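Long-range contact in glucose import ATP-binding protein GlcV (Sulfolobus solfataricus, PDB 1OXX), which hydrolyses ATP to energise glucose uptake, as the nucleotide-binding subunit of an ABC transporter: residues Met1-Phe13 / Ala20-Glu32. The protein carries 1 engineered substitution. Residues are numbered along the deposited sequence; the frame is centred on the assembly and turned at random.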
ATOM      1  N   MET A   1      -2.453   2.050  20.714  1.00 13.04           N
ATOM      2  CA  MET A   1      -3.116   2.683  21.888  1.00 12.37           C
ATOM      3  C   MET A   1      -4.635   2.584  21.825  1.00 11.27           C
ATOM      4  O   MET A   1      -5.322   2.878  22.805  1.00 13.89           O
ATOM      5  CB  MET A   1      -2.698   4.146  21.989  1.00 14.30           C
ATOM      6  CG  MET A   1      -1.257   4.326  22.367  1.00 13.34           C
ATOM      7  SD  MET A   1      -0.724   6.023  22.172  0.50  9.77           S
ATOM      8  CE  MET A   1      -1.766   6.828  23.289  1.00 14.94           C
ATOM      9  N   VAL A   2      -5.169   2.257  20.653  1.00  7.31           N
ATOM     10  CA  VAL A   2      -6.595   1.994  20.535  1.00  9.18           C
ATOM     11  C   VAL A   2      -6.885   0.810  19.628  1.00  8.16           C
ATOM     12  O   VAL A   2      -6.231   0.621  18.619  1.00  7.43           O
ATOM     13  CB  VAL A   2      -7.299   3.232  19.979  1.00  5.77           C
ATOM     14  CG1 VAL A   2      -6.732   3.586  18.598  1.00  9.07           C
ATOM     15  CG2 VAL A   2      -8.804   3.062  19.943  1.00  7.98           C
ATOM     16  N   ARG A   3      -7.863   0.001  20.011  1.00  3.92           N
ATOM     17  CA  ARG A   3      -8.317  -1.115  19.199  1.00  4.54           C
ATOM     18  C   ARG A   3      -9.421  -0.625  18.280  1.00  6.67           C
ATOM     19  O   ARG A   3     -10.309   0.090  18.717  1.00  7.60           O
ATOM     20  CB  ARG A   3      -8.948  -2.181  20.090  1.00  9.49           C
ATOM     21  CG  ARG A   3      -8.039  -3.119  20.814  1.00 23.51           C
ATOM     22  CD  ARG A   3      -8.791  -4.372  21.305  1.00 22.43           C
ATOM     23  NE  ARG A   3      -8.700  -5.495  20.371  1.00 22.87           N
ATOM     24  CZ  ARG A   3      -9.732  -6.186  19.886  1.00 21.93           C
ATOM     25  NH1 ARG A   3     -10.982  -5.871  20.212  1.00 29.23           N
ATOM     26  NH2 ARG A   3      -9.516  -7.201  19.059  1.00 36.23           N
ATOM     27  N   ILE A   4      -9.411  -1.035  17.017  1.00  4.81           N
ATOM     28  CA  ILE A   4     -10.454  -0.638  16.093  1.00  6.08           C
ATOM     29  C   ILE A   4     -11.211  -1.864  15.616  1.00  6.81           C
ATOM     30  O   ILE A   4     -10.611  -2.782  15.017  1.00 10.06           O
ATOM     31  CB  ILE A   4      -9.876   0.100  14.890  1.00  7.16           C
ATOM     32  CG1 ILE A   4      -8.953   1.245  15.337  0.50 11.89           C
ATOM     33  CG2 ILE A   4     -11.003   0.629  14.001  0.50 10.54           C
ATOM     34  CD1 ILE A   4      -9.622   2.311  16.167  0.50 14.39           C
ATOM     35  N   ILE A   5     -12.514  -1.891  15.857  1.00  6.20           N
ATOM     36  CA  ILE A   5     -13.370  -2.973  15.388  1.00  5.41           C
ATOM     37  C   ILE A   5     -14.238  -2.424  14.281  1.00  3.12           C
ATOM     38  O   ILE A   5     -15.046  -1.529  14.512  1.00  3.87           O
ATOM     39  CB  ILE A   5     -14.290  -3.564  16.485  1.00  7.15           C
ATOM     40  CG1 ILE A   5     -13.472  -4.272  17.557  1.00 17.61           C
ATOM     41  CG2 ILE A   5     -15.286  -4.531  15.858  1.00 12.05           C
ATOM     42  CD1 ILE A   5     -14.336  -4.918  18.629  1.00 16.94           C
ATOM     43  N   VAL A   6     -14.047  -2.967  13.080  1.00  4.15           N
ATOM     44  CA  VAL A   6     -14.819  -2.647  11.896  1.00  2.92           C
ATOM     45  C   VAL A   6     -15.776  -3.825  11.725  1.00  4.47           C
ATOM     46  O   VAL A   6     -15.319  -4.916  11.420  1.00  5.26           O
ATOM     47  CB  VAL A   6     -13.899  -2.507  10.679  1.00  4.22           C
ATOM     48  CG1 VAL A   6     -14.692  -2.156   9.425  1.00  7.75           C
ATOM     49  CG2 VAL A   6     -12.841  -1.453  10.933  1.00  6.83           C
ATOM     50  N   LYS A   7     -17.065  -3.611  11.957  1.00  5.42           N
ATOM     51  CA  LYS A   7     -18.063  -4.689  11.952  1.00  4.70           C
ATOM     52  C   LYS A   7     -19.099  -4.548  10.838  1.00  3.75           C
ATOM     53  O   LYS A   7     -19.921  -3.624  10.846  1.00  6.35           O
ATOM     54  CB  LYS A   7     -18.772  -4.731  13.305  1.00 10.12           C
ATOM     55  CG  LYS A   7     -19.656  -5.951  13.485  1.00 14.99           C
ATOM     56  CD  LYS A   7     -18.821  -7.189  13.681  1.00 15.84           C
ATOM     57  CE  LYS A   7     -19.682  -8.455  13.653  1.00 26.18           C
ATOM     58  NZ  LYS A   7     -18.896  -9.672  14.024  1.00 24.71           N
ATOM     59  N   ASN A   8     -19.028  -5.451   9.858  1.00  5.92           N
ATOM     60  CA  ASN A   8     -19.926  -5.444   8.708  1.00  6.43           C
ATOM     61  C   ASN A   8     -20.112  -4.073   8.086  1.00  8.37           C
ATOM     62  O   ASN A   8     -21.233  -3.662   7.783  1.00 11.33           O
ATOM     63  CB  ASN A   8     -21.295  -6.009   9.104  1.00 10.55           C
ATOM     64  CG  ASN A   8     -21.212  -7.410   9.628  1.00 13.83           C
ATOM     65  OD1 ASN A   8     -21.772  -7.722  10.676  1.00 18.68           O
ATOM     66  ND2 ASN A   8     -20.525  -8.270   8.896  1.00 16.32           N
ATOM     67  N   VAL A   9     -19.020  -3.359   7.884  1.00  6.08           N
ATOM     68  CA  VAL A   9     -19.138  -2.008   7.367  1.00  6.95           C
ATOM     69  C   VAL A   9     -19.325  -1.952   5.858  1.00  6.84           C
ATOM     70  O   VAL A   9     -18.511  -2.466   5.091  1.00  9.40           O
ATOM     71  CB  VAL A   9     -17.949  -1.190   7.751  1.00  4.87           C
ATOM     72  CG1 VAL A   9     -17.853   0.066   6.905  1.00 10.52           C
ATOM     73  CG2 VAL A   9     -18.030  -0.870   9.270  1.00 10.52           C
ATOM     74  N   SER A  10     -20.427  -1.324   5.447  1.00  8.42           N
ATOM     75  CA  SER A  10     -20.696  -1.088   4.043  1.00  6.14           C
ATOM     76  C   SER A  10     -20.907   0.403   3.830  1.00  8.85           C
ATOM     77  O   SER A  10     -21.279   1.130   4.747  1.00 11.21           O
ATOM     78  CB  SER A  10     -21.939  -1.848   3.614  1.00 10.32           C
ATOM     79  OG  SER A  10     -21.737  -3.244   3.697  1.00 12.11           O
ATOM     80  N   LYS A  11     -20.649   0.861   2.613  1.00  6.12           N
ATOM     81  CA  LYS A  11     -20.825   2.260   2.265  1.00  5.88           C
ATOM     82  C   LYS A  11     -21.289   2.308   0.812  1.00  6.47           C
ATOM     83  O   LYS A  11     -20.641   1.746  -0.073  1.00  6.70           O
ATOM     84  CB  LYS A  11     -19.527   3.058   2.419  1.00  7.72           C
ATOM     85  CG  LYS A  11     -19.688   4.527   2.095  1.00 10.62           C
ATOM     86  CD  LYS A  11     -20.674   5.200   3.018  1.00 12.57           C
ATOM     87  CE  LYS A  11     -20.821   6.667   2.697  1.00 17.99           C
ATOM     88  NZ  LYS A  11     -21.784   7.300   3.627  1.00 16.17           N
ATOM     89  N   VAL A  12     -22.435   2.946   0.594  1.00  8.88           N
ATOM     90  CA  VAL A  12     -22.970   3.118  -0.739  1.00  5.89           C
ATOM     91  C   VAL A  12     -23.070   4.593  -1.079  1.00  7.23           C
ATOM     92  O   VAL A  12     -23.142   5.456  -0.193  1.00  9.90           O
ATOM     93  CB  VAL A  12     -24.362   2.466  -0.895  1.00  8.14           C
ATOM     94  CG1 VAL A  12     -24.327   1.025  -0.451  1.00  9.35           C
ATOM     95  CG2 VAL A  12     -25.412   3.249  -0.138  1.00  7.69           C
ATOM     96  N   PHE A  13     -23.023   4.871  -2.373  1.00  5.69           N
ATOM     97  CA  PHE A  13     -23.241   6.202  -2.910  1.00  7.24           C
ATOM     98  C   PHE A  13     -24.297   6.084  -4.010  1.00  5.67           C
ATOM     99  O   PHE A  13     -24.709   4.976  -4.368  1.00  5.36           O
ATOM    100  CB  PHE A  13     -21.943   6.773  -3.480  1.00  7.34           C
ATOM    101  CG  PHE A  13     -20.889   7.039  -2.442  1.00 10.50           C
ATOM    102  CD1 PHE A  13     -19.772   6.229  -2.348  1.00  9.51           C
ATOM    103  CD2 PHE A  13     -21.020   8.091  -1.557  1.00 13.57           C
ATOM    104  CE1 PHE A  13     -18.794   6.470  -1.390  1.00 10.81           C
ATOM    105  CE2 PHE A  13     -20.047   8.334  -0.598  1.00 16.58           C
ATOM    106  CZ  PHE A  13     -18.937   7.527  -0.520  1.00 13.50           C
ATOM    107  N   ALA A  20     -19.280   1.150  -2.437  1.00  7.51           N
ATOM    108  CA  ALA A  20     -17.862   1.441  -2.279  1.00  7.91           C
ATOM    109  C   ALA A  20     -17.173   0.472  -1.327  1.00  7.61           C
ATOM    110  O   ALA A  20     -15.994   0.134  -1.503  1.00  8.52           O
ATOM    111  CB  ALA A  20     -17.684   2.868  -1.794  1.00  9.74           C
ATOM    112  N   LEU A  21     -17.900   0.070  -0.288  1.00  7.41           N
ATOM    113  CA  LEU A  21     -17.427  -0.923   0.664  1.00  6.85           C
ATOM    114  C   LEU A  21     -18.557  -1.897   0.930  1.00  5.46           C
ATOM    115  O   LEU A  21     -19.702  -1.485   1.177  1.00  6.56           O
ATOM    116  CB  LEU A  21     -16.989  -0.279   1.981  1.00  8.58           C
ATOM    117  CG  LEU A  21     -15.849   0.723   1.926  1.00  8.68           C
ATOM    118  CD1 LEU A  21     -15.753   1.419   3.268  1.00  9.67           C
ATOM    119  CD2 LEU A  21     -14.549   0.043   1.566  1.00 11.03           C
ATOM    120  N   ASP A  22     -18.214  -3.179   0.915  1.00  6.72           N
ATOM    121  CA  ASP A  22     -19.188  -4.253   1.051  1.00  7.13           C
ATOM    122  C   ASP A  22     -18.838  -5.203   2.204  1.00  8.72           C
ATOM    123  O   ASP A  22     -17.952  -6.048   2.075  1.00 10.82           O
ATOM    124  CB  ASP A  22     -19.279  -5.030  -0.264  1.00  9.73           C
ATOM    125  CG  ASP A  22     -20.400  -6.019  -0.271  1.00 13.14           C
ATOM    126  OD1 ASP A  22     -20.717  -6.540  -1.363  1.00 19.45           O
ATOM    127  OD2 ASP A  22     -21.017  -6.348   0.753  1.00 12.66           O
ATOM    128  N   ASN A  23     -19.515  -5.029   3.339  1.00  7.79           N
ATOM    129  CA  ASN A  23     -19.366  -5.897   4.512  1.00  8.89           C
ATOM    130  C   ASN A  23     -17.925  -6.157   4.946  1.00  6.64           C
ATOM    131  O   ASN A  23     -17.469  -7.302   5.029  1.00  8.06           O
ATOM    132  CB  ASN A  23     -20.088  -7.216   4.291  1.00 11.58           C
ATOM    133  CG  ASN A  23     -20.819  -7.668   5.525  1.00 35.89           C
ATOM    134  OD1 ASN A  23     -21.872  -7.128   5.858  1.00 31.52           O
ATOM    135  ND2 ASN A  23     -20.257  -8.648   6.227  1.00 57.14           N
ATOM    136  N   VAL A  24     -17.227  -5.072   5.230  1.00  6.28           N
ATOM    137  CA  VAL A  24     -15.836  -5.149   5.641  1.00  6.59           C
ATOM    138  C   VAL A  24     -15.733  -5.447   7.130  1.00  6.22           C
ATOM    139  O   VAL A  24     -16.356  -4.780   7.958  1.00  6.53           O
ATOM    140  CB  VAL A  24     -15.092  -3.857   5.314  1.00  7.37           C
ATOM    141  CG1 VAL A  24     -13.677  -3.903   5.857  1.00  9.33           C
ATOM    142  CG2 VAL A  24     -15.083  -3.606   3.820  1.00 10.49           C
ATOM    143  N   ASN A  25     -14.954  -6.466   7.463  1.00  4.14           N
ATOM    144  CA  ASN A  25     -14.745  -6.870   8.839  1.00  6.53           C
ATOM    145  C   ASN A  25     -13.246  -6.973   9.159  1.00  6.39           C
ATOM    146  O   ASN A  25     -12.533  -7.763   8.541  1.00  7.14           O
ATOM    147  CB  ASN A  25     -15.416  -8.210   9.108  1.00  5.62           C
ATOM    148  CG  ASN A  25     -16.929  -8.096   9.174  1.00  6.74           C
ATOM    149  OD1 ASN A  25     -17.469  -7.645  10.177  1.00  7.87           O
ATOM    150  ND2 ASN A  25     -17.615  -8.476   8.087  1.00  8.73           N
ATOM    151  N   ILE A  26     -12.776  -6.156  10.104  1.00  4.74           N
ATOM    152  CA  ILE A  26     -11.386  -6.153  10.543  1.00  7.51           C
ATOM    153  C   ILE A  26     -11.337  -5.789  12.008  1.00  4.77           C
ATOM    154  O   ILE A  26     -12.070  -4.907  12.441  1.00  5.07           O
ATOM    155  CB  ILE A  26     -10.546  -5.075   9.822  1.00  6.98           C
ATOM    156  CG1 ILE A  26     -10.861  -4.982   8.344  1.00 11.55           C
ATOM    157  CG2 ILE A  26      -9.067  -5.343  10.038  1.00  8.86           C
ATOM    158  CD1 ILE A  26     -10.205  -3.776   7.681  1.00 13.60           C
ATOM    159  N   ASN A  27     -10.496  -6.495  12.759  1.00  3.85           N
ATOM    160  CA  ASN A  27     -10.213  -6.158  14.147  1.00  3.67           C
ATOM    161  C   ASN A  27      -8.751  -5.739  14.203  1.00  5.16           C
ATOM    162  O   ASN A  27      -7.847  -6.584  14.074  1.00  6.97           O
ATOM    163  CB  ASN A  27     -10.443  -7.338  15.098  1.00  6.24           C
ATOM    164  CG  ASN A  27     -11.857  -7.886  15.041  1.00  7.31           C
ATOM    165  OD1 ASN A  27     -12.828  -7.136  14.908  1.00  7.20           O
ATOM    166  ND2 ASN A  27     -11.987  -9.209  15.204  1.00  6.04           N
ATOM    167  N   ILE A  28      -8.493  -4.437  14.326  1.00  5.15           N
ATOM    168  CA  ILE A  28      -7.132  -3.891  14.390  1.00  6.70           C
ATOM    169  C   ILE A  28      -6.751  -3.728  15.845  1.00  5.35           C
ATOM    170  O   ILE A  28      -7.469  -3.100  16.612  1.00  7.52           O
ATOM    171  CB  ILE A  28      -7.075  -2.527  13.661  1.00  7.50           C
ATOM    172  CG1 ILE A  28      -7.467  -2.712  12.197  1.00  8.39           C
ATOM    173  CG2 ILE A  28      -5.691  -1.923  13.754  1.00  8.14           C
ATOM    174  CD1 ILE A  28      -7.587  -1.414  11.417  1.00 10.38           C
ATOM    175  N   GLU A  29      -5.624  -4.313  16.228  1.00  6.31           N
ATOM    176  CA  GLU A  29      -5.216  -4.319  17.622  1.00  6.03           C
ATOM    177  C   GLU A  29      -4.513  -3.040  18.040  1.00  6.96           C
ATOM    178  O   GLU A  29      -4.027  -2.266  17.222  1.00  7.38           O
ATOM    179  CB  GLU A  29      -4.302  -5.521  17.874  1.00 10.16           C
ATOM    180  CG  GLU A  29      -5.008  -6.859  17.683  1.00 11.95           C
ATOM    181  CD  GLU A  29      -6.219  -7.045  18.589  1.00 18.54           C
ATOM    182  OE1 GLU A  29      -6.208  -6.543  19.728  1.00 24.12           O
ATOM    183  OE2 GLU A  29      -7.200  -7.695  18.155  1.00 17.57           O
ATOM    184  N   ASN A  30      -4.516  -2.814  19.349  1.00  9.44           N
ATOM    185  CA  ASN A  30      -3.862  -1.672  19.936  1.00  8.69           C
ATOM    186  C   ASN A  30      -2.395  -1.642  19.539  1.00  7.21           C
ATOM    187  O   ASN A  30      -1.654  -2.608  19.762  1.00  9.42           O
ATOM    188  CB  ASN A  30      -4.013  -1.780  21.467  1.00 12.28           C
ATOM    189  CG  ASN A  30      -3.375  -0.634  22.214  1.00 23.13           C
ATOM    190  OD1 ASN A  30      -3.999  -0.043  23.096  1.00 43.15           O
ATOM    191  ND2 ASN A  30      -2.126  -0.332  21.895  1.00 36.67           N
ATOM    192  N   GLY A  31      -1.980  -0.532  18.933  1.00  7.02           N
ATOM    193  CA  GLY A  31      -0.596  -0.322  18.560  1.00  7.38           C
ATOM    194  C   GLY A  31      -0.176  -1.008  17.272  1.00  8.62           C
ATOM    195  O   GLY A  31       1.002  -0.972  16.894  1.00 10.57           O
ATOM    196  N   GLU A  32      -1.129  -1.637  16.602  1.00  7.20           N
ATOM    197  CA  GLU A  32      -0.824  -2.338  15.363  1.00  6.41           C
ATOM    198  C   GLU A  32      -0.606  -1.372  14.200  1.00  8.08           C
ATOM    199  O   GLU A  32      -1.210  -0.316  14.151  1.00  7.33           O
ATOM    200  CB  GLU A  32      -1.934  -3.345  15.037  1.00  6.43           C
ATOM    201  CG  GLU A  32      -1.633  -4.213  13.813  1.00  9.99           C
ATOM    202  CD  GLU A  32      -2.633  -5.339  13.601  1.00 12.36           C
ATOM    203  OE1 GLU A  32      -3.800  -5.197  13.998  1.00  9.38           O
ATOM    204  OE2 GLU A  32      -2.244  -6.387  13.024  1.00 12.82           O
TER
HETATM  205  O   HOH W   1     -14.843  -7.219  12.881  1.00 12.40           O
HETATM  206  O   HOH W   2     -22.990  -4.695   1.351  1.00 32.06           O
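Arg3 and Glu29 run side by side at one end of the antiparallel pairing of 1-13 with 20-32. Followed outward, Arg3 first sets CB 3.9 Å from Ile28 O, then CG 3.8 Å from Asn30 N; CD comes to 3.7 Å from Glu29 OE1. A bend at chi3 (94°) turns the guanidinium edge to the carboxylate: Arg3 NE donates to Glu29 OE1 at 2.8 Å and Arg3 NH2 to Glu29 OE2 at 2.5 Å, both bonds nearly straight at 169°. This side-on, two-nitrogen salt bridge keeps its partners in the guanidinium plane, although the carboxylate is turned 34° from it. Were Arg3 an alanine, the Glu29 carboxylate would probably lose its charged mate and be free to turn.

Between the strands, Ile4 pairs with Ile28 and Val6 with Ile26 through reciprocal backbone bonds. Their side chains share one face with Val24, whose CG1 meets Val6 CG1; Phe47 and Ile50 of helix 41-52 cover part of this face, touching Ile26 and Leu21. Two G1 bulges then shift the register: Asn8 and Val9 face Val24, and Asn23 and Val24 face Val9. Side chains brace both: Asn25 OD1 takes the Asn8 N-H at 2.7 Å from above its amide plane, while Ser10 OG accepts from Asn23 N at 2.9 Å. Next, Lys11 O accepts from both Ala20 N and Leu21 N, a classic bulge. The Lys11 side chain passes against Thr46, inferred to bind ATP, and its NZ salt-bridges Asp55. The arrangement is the bulged N-terminal hairpin of the antiparallel beta subdomain of ABC-ATPases.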